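Local coordinates for polyketide biosynthesis 3-hydroxy-3-methylglutaryl-ACP synthase PksG (Bacillus subtilis, PDB 4YXT), which catalyses the aldol condensation of acetyl-ACP with a beta-ketothioester polyketide intermediate in the biosynthesis of the antibiotic bacillaene, at residues M199-P204 / Y326-C331; F379-V384 / E407-F412. The protein carries 1 engineered substitution. One frame throughout, in Å; residues are numbered along the deposited sequence.

Contact 1. Residues M199-P204 / Y326-C331; sequences MDTCRP and YGSGCC
D200 and T201 meet the turn of a beta hairpin of the thiolase fold, between strands 319-327 and 331-339. The turn borders the probable active site, near H250 and C114. G327 and C331 close this turn with two backbone hydrogen bonds, and the peptide between G329 and C330 is cis. The contact is buried and polar.

The D200 carboxylate makes the first group of bonds. Its CG lies between the backbone N and the carbonyl carbon (chi1 51°), which turns the carboxylate to the hairpin. D200 OD1 accepts a weak bond from G329 N at 3.0 Å, bent to 130° at the hydrogen. D200 OD2 accepts from Y326 OH. The modelled OD2 to OH distance of 2.4 Å is very short, and its exact value is doubtful. OD2 sits at the edge of the tyrosine ring, in its plane, while the carboxylate is turned 77° from that plane. S219 of helix 213-234 also bonds Y326 OH.

The second group is hydroxyl to hydroxyl. T201 OG1 and S328 OG are 2.5 Å apart, and either may be the donor. S328 OG also lies 3.4 Å from D200 OD2, a weak contact at best. Beside this pair, S328 CB approaches T201 O to 3.3 Å.

Contact 2. Residues F379-V384 / E407-F412; sequences FGTRNV and EEISEF
The edge of a small three-stranded antiparallel sheet is built here, where V384 pairs with I409 and the loop before it meets the tip of the 403-419 hairpin. V384 and I409 form an antiparallel hydrogen-bonded pair. V384 N bonds I409 O at 3.0 Å, and I409 N returns the bond to V384 O. On the sheet face shared by these two residues, V384 CG1 touches I409 CG1 at 3.9 Å. N383 CA adds a CA-H...O contact to I409 O at 3.1 Å. On its other side the 403-410 strand carries a classic beta bulge, E407 and E408 standing opposite the single residue K415.

Beyond the pair, the loop grips the hairpin turn. F412 N bonds R382 O at 3.0 Å, nearly straight at 168° and on a lone pair in the carbonyl plane. With chi1 at -168°, CG points opposite to the backbone N, which lays the R382 chain over the F412 ring. CG sits over the ring centre, 3.6 Å from the centroid, as a CH-pi contact. The guanidinium is tilted 37° from the ring, with F412 CZ over one of its faces. G380 O meets the ring at its edge.

The N383 amide and the E411 carboxylate are nearly coplanar. E411 N donates to N383 OD1 at 3.1 Å, from above the carbonyl plane. N383 ND2 gives E411 OE2 a weak bond. N383 OD1 and E411 OE2 are two acceptors only 2.7 Å apart, so the modelled placing of these exposed groups is doubtful. The three bonds between backbone atoms do not depend on it, and with the CH-pi contact they join loop and hairpin.

In the fold
Both segments of contact 1 precede those of contact 2 in the chain. Within one subunit their centres are 29 Å apart and their nearest atoms about 9 Å, without touching. They meet across the dimer instead: P204 of 199-204 packs on both F379 and F412 of the second subunit. Contact 1 lies next to the active site. The Y326 side chain is about 4 Å from that of H250, and the S328 side chain about 5 Å from that of C114, both probably catalytic, as in related synthases. R203 bonds the carbonyl of A82, an engineered residue at a third such position. Contact 2 lies at the surface, remote from these residues.

Contact 1. Residues M199-P204 / Y326-C331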
loop_
_atom_site.group_PDB
_atom_site.type_symbol
_atom_site.label_atom_id
_atom_site.label_comp_id
_atom_site.label_asym_id
_atom_site.label_seq_id
_atom_site.Cartn_x
_atom_site.Cartn_y
_atom_site.Cartn_z
ATOM N N MET A 199 7.096 -13.408 12.923
ATOM C CA MET A 199 5.852 -14.068 12.554
ATOM C C MET A 199 4.886 -14.057 13.712
ATOM O O MET A 199 4.454 -15.104 14.136
ATOM C CB MET A 199 6.110 -15.523 12.172
ATOM C CG MET A 199 6.600 -15.728 10.749
ATOM S SD MET A 199 5.522 -15.192 9.384
ATOM C CE MET A 199 4.102 -16.255 9.607
ATOM N N ASP A 200 4.496 -12.897 14.198
ATOM C CA ASP A 200 3.652 -12.858 15.392
ATOM C C ASP A 200 2.179 -13.032 15.069
ATOM O O ASP A 200 1.470 -13.785 15.748
ATOM C CB ASP A 200 3.930 -11.628 16.274
ATOM C CG ASP A 200 3.902 -10.299 15.505
ATOM O OD1 ASP A 200 4.140 -10.287 14.292
ATOM O OD2 ASP A 200 3.616 -9.271 16.131
ATOM N N THR A 201 1.705 -12.350 14.040
ATOM C CA THR A 201 0.359 -12.556 13.585
ATOM C C THR A 201 0.280 -12.201 12.092
ATOM O O THR A 201 1.003 -11.323 11.606
ATOM C CB THR A 201 -0.677 -11.711 14.366
ATOM O OG1 THR A 201 -0.756 -10.426 13.778
ATOM C CG2 THR A 201 -0.365 -11.549 15.867
ATOM N N CYS A 202 -0.608 -12.895 11.387
ATOM C CA CYS A 202 -0.761 -12.769 9.954
ATOM C C CYS A 202 -2.135 -13.235 9.499
ATOM O O CYS A 202 -2.915 -13.838 10.292
ATOM C CB CYS A 202 0.325 -13.589 9.221
ATOM S SG CYS A 202 0.366 -15.352 9.604
ATOM N N ARG A 203 -2.410 -12.944 8.225
ATOM C CA ARG A 203 -3.655 -13.334 7.511
ATOM C C ARG A 203 -3.342 -14.073 6.192
ATOM O O ARG A 203 -3.571 -13.573 5.065
ATOM C CB ARG A 203 -4.535 -12.136 7.262
ATOM C CG ARG A 203 -5.097 -11.521 8.537
ATOM C CD ARG A 203 -6.146 -10.458 8.185
ATOM N NE ARG A 203 -6.992 -10.095 9.316
ATOM C CZ ARG A 203 -8.094 -9.339 9.231
ATOM N NH1 ARG A 203 -8.468 -8.818 8.059
ATOM N NH2 ARG A 203 -8.808 -9.064 10.330
ATOM N N PRO A 204 -2.816 -15.295 6.333
ATOM C CA PRO A 204 -2.345 -15.982 5.182
ATOM C C PRO A 204 -3.433 -16.640 4.387
ATOM O O PRO A 204 -3.166 -17.053 3.264
ATOM C CB PRO A 204 -1.402 -17.030 5.765
ATOM C CG PRO A 204 -1.853 -17.229 7.141
ATOM C CD PRO A 204 -2.740 -16.110 7.549
ATOM N N TYR A 326 1.917 0.200 15.977
ATOM C CA TYR A 326 2.490 -1.119 15.826
ATOM C C TYR A 326 1.673 -1.902 14.850
ATOM O O TYR A 326 0.473 -1.938 14.928
ATOM C CB TYR A 326 2.479 -1.903 17.138
ATOM C CG TYR A 326 3.055 -3.319 16.955
ATOM C CD1 TYR A 326 2.241 -4.428 16.853
ATOM C CD2 TYR A 326 4.448 -3.519 16.865
ATOM C CE1 TYR A 326 2.783 -5.699 16.662
ATOM C CE2 TYR A 326 4.984 -4.782 16.666
ATOM C CZ TYR A 326 4.142 -5.865 16.569
ATOM O OH TYR A 326 4.701 -7.084 16.326
ATOM N N GLY A 327 2.339 -2.616 13.990
ATOM C CA GLY A 327 1.673 -3.651 13.268
ATOM C C GLY A 327 2.514 -4.888 13.293
ATOM O O GLY A 327 3.742 -4.820 13.243
ATOM N N SER A 328 1.833 -6.025 13.325
ATOM C CA SER A 328 2.450 -7.304 13.210
ATOM C C SER A 328 3.248 -7.460 11.989
ATOM O O SER A 328 2.857 -6.968 10.948
ATOM C CB SER A 328 1.361 -8.385 13.148
ATOM O OG SER A 328 0.805 -8.523 14.412
ATOM N N GLY A 329 4.329 -8.227 12.073
ATOM C CA GLY A 329 4.976 -8.647 10.849
ATOM C C GLY A 329 6.453 -8.394 10.651
ATOM O O GLY A 329 7.104 -9.282 10.091
ATOM N N CYS A 330 7.015 -7.228 11.057
ATOM C CA CYS A 330 6.360 -6.184 11.824
ATOM C C CYS A 330 6.992 -4.825 11.476
ATOM O O CYS A 330 8.087 -4.784 10.941
ATOM C CB CYS A 330 6.561 -6.387 13.311
ATOM S SG CYS A 330 8.085 -5.649 14.019
ATOM N N CYS A 331 6.271 -3.750 11.726
ATOM C CA CYS A 331 6.819 -2.371 11.619
ATOM C C CYS A 331 6.145 -1.513 12.682
ATOM O O CYS A 331 5.016 -1.843 13.121
ATOM C CB CYS A 331 6.641 -1.728 10.189
ATOM S SG CYS A 331 7.740 -0.286 9.930
#

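Contact 2. Residues F379-V384 / E407-F412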
loop_
_atom_site.group_PDB
_atom_site.type_symbol
_atom_site.label_atom_id
_atom_site.label_comp_id
_atom_site.label_asym_id
_atom_site.label_seq_id
_atom_site.Cartn_x
_atom_site.Cartn_y
_atom_site.Cartn_z
ATOM N N PHE A 379 -14.495 -13.764 0.540
ATOM C CA PHE A 379 -13.574 -12.923 -0.210
ATOM C C PHE A 379 -13.636 -13.068 -1.737
ATOM O O PHE A 379 -13.606 -12.085 -2.463
ATOM C CB PHE A 379 -12.150 -13.146 0.274
ATOM C CG PHE A 379 -11.120 -12.652 -0.676
ATOM C CD1 PHE A 379 -10.534 -13.517 -1.598
ATOM C CD2 PHE A 379 -10.747 -11.334 -0.664
ATOM C CE1 PHE A 379 -9.582 -13.057 -2.494
ATOM C CE2 PHE A 379 -9.785 -10.864 -1.558
ATOM C CZ PHE A 379 -9.188 -11.723 -2.453
ATOM N N GLY A 380 -13.722 -14.251 -2.275
ATOM C CA GLY A 380 -13.763 -14.248 -3.730
ATOM C C GLY A 380 -15.135 -14.184 -4.393
ATOM O O GLY A 380 -15.257 -14.487 -5.560
ATOM N N THR A 381 -16.180 -13.834 -3.665
ATOM C CA THR A 381 -17.555 -13.908 -4.205
ATOM C C THR A 381 -17.750 -13.182 -5.548
ATOM O O THR A 381 -17.439 -11.996 -5.673
ATOM C CB THR A 381 -18.559 -13.372 -3.163
ATOM O OG1 THR A 381 -18.434 -14.122 -1.950
ATOM C CG2 THR A 381 -19.991 -13.411 -3.666
ATOM N N ARG A 382 -18.290 -13.901 -6.537
ATOM C CA ARG A 382 -18.491 -13.398 -7.885
ATOM C C ARG A 382 -19.879 -12.790 -8.110
ATOM O O ARG A 382 -20.004 -11.697 -8.706
ATOM C CB ARG A 382 -18.304 -14.528 -8.869
ATOM C CG ARG A 382 -18.199 -14.079 -10.325
ATOM C CD ARG A 382 -18.681 -15.172 -11.271
ATOM N NE ARG A 382 -17.722 -15.437 -12.335
ATOM C CZ ARG A 382 -16.792 -16.389 -12.301
ATOM N NH1 ARG A 382 -16.667 -17.207 -11.246
ATOM N NH2 ARG A 382 -15.988 -16.537 -13.345
ATOM N N ASN A 383 -20.907 -13.509 -7.659
ATOM C CA ASN A 383 -22.302 -12.976 -7.641
ATOM C C ASN A 383 -23.004 -13.252 -6.317
ATOM O O ASN A 383 -22.937 -14.351 -5.809
ATOM C CB ASN A 383 -23.148 -13.548 -8.801
ATOM C CG ASN A 383 -22.592 -13.186 -10.165
ATOM O OD1 ASN A 383 -22.826 -12.101 -10.690
ATOM N ND2 ASN A 383 -21.837 -14.092 -10.739
ATOM N N VAL A 384 -23.664 -12.244 -5.774
ATOM C CA VAL A 384 -24.551 -12.391 -4.638
ATOM C C VAL A 384 -25.497 -11.211 -4.625
ATOM O O VAL A 384 -25.095 -10.094 -4.942
ATOM C CB VAL A 384 -23.793 -12.455 -3.293
ATOM C CG1 VAL A 384 -22.735 -11.357 -3.165
ATOM C CG2 VAL A 384 -24.768 -12.342 -2.119
ATOM N N GLU A 407 -25.072 -3.705 -1.746
ATOM C CA GLU A 407 -26.351 -4.159 -2.247
ATOM C C GLU A 407 -26.192 -5.490 -2.979
ATOM O O GLU A 407 -27.043 -6.347 -2.892
ATOM C CB GLU A 407 -26.900 -3.087 -3.196
ATOM C CG GLU A 407 -28.370 -3.218 -3.603
ATOM C CD GLU A 407 -28.655 -2.634 -4.981
ATOM O OE1 GLU A 407 -27.786 -2.753 -5.890
ATOM O OE2 GLU A 407 -29.757 -2.067 -5.161
ATOM N N GLU A 408 -25.094 -5.648 -3.719
ATOM C CA GLU A 408 -24.939 -6.783 -4.598
ATOM C C GLU A 408 -23.532 -6.828 -5.199
ATOM O O GLU A 408 -22.908 -5.798 -5.390
ATOM C CB GLU A 408 -25.934 -6.629 -5.751
ATOM C CG GLU A 408 -26.153 -7.875 -6.597
ATOM C CD GLU A 408 -26.511 -7.544 -8.041
ATOM O OE1 GLU A 408 -26.962 -6.399 -8.311
ATOM O OE2 GLU A 408 -26.330 -8.434 -8.909
ATOM N N ILE A 409 -23.084 -8.016 -5.573
ATOM C CA ILE A 409 -21.870 -8.175 -6.390
ATOM C C ILE A 409 -22.300 -8.898 -7.656
ATOM O O ILE A 409 -22.933 -9.953 -7.569
ATOM C CB ILE A 409 -20.771 -8.953 -5.631
ATOM C CG1 ILE A 409 -20.563 -8.355 -4.247
ATOM C CG2 ILE A 409 -19.452 -8.985 -6.386
ATOM C CD1 ILE A 409 -19.566 -9.093 -3.378
ATOM N N SER A 410 -22.021 -8.322 -8.828
ATOM C CA SER A 410 -22.186 -9.049 -10.095
ATOM C C SER A 410 -20.942 -8.946 -10.934
ATOM O O SER A 410 -20.352 -7.868 -11.059
ATOM C CB SER A 410 -23.374 -8.537 -10.898
ATOM O OG SER A 410 -23.383 -7.137 -10.890
ATOM N N GLU A 411 -20.560 -10.081 -11.502
ATOM C CA GLU A 411 -19.297 -10.257 -12.205
ATOM C C GLU A 411 -18.078 -9.658 -11.445
ATOM O O GLU A 411 -17.215 -9.023 -12.022
ATOM C CB GLU A 411 -19.460 -9.718 -13.599
ATOM C CG GLU A 411 -20.727 -10.235 -14.247
ATOM C CD GLU A 411 -20.896 -11.735 -14.076
ATOM O OE1 GLU A 411 -20.345 -12.495 -14.897
ATOM O OE2 GLU A 411 -21.581 -12.152 -13.111
ATOM N N PHE A 412 -18.043 -9.920 -10.142
ATOM C CA PHE A 412 -17.099 -9.331 -9.173
ATOM C C PHE A 412 -17.240 -7.829 -8.960
ATOM O O PHE A 412 -16.619 -7.302 -8.061
ATOM C CB PHE A 412 -15.636 -9.672 -9.478
ATOM C CG PHE A 412 -15.361 -11.153 -9.653
ATOM C CD1 PHE A 412 -15.247 -11.984 -8.555
ATOM C CD2 PHE A 412 -15.147 -11.692 -10.932
ATOM C CE1 PHE A 412 -14.950 -13.324 -8.708
ATOM C CE2 PHE A 412 -14.818 -13.026 -11.097
ATOM C CZ PHE A 412 -14.721 -13.839 -9.979
#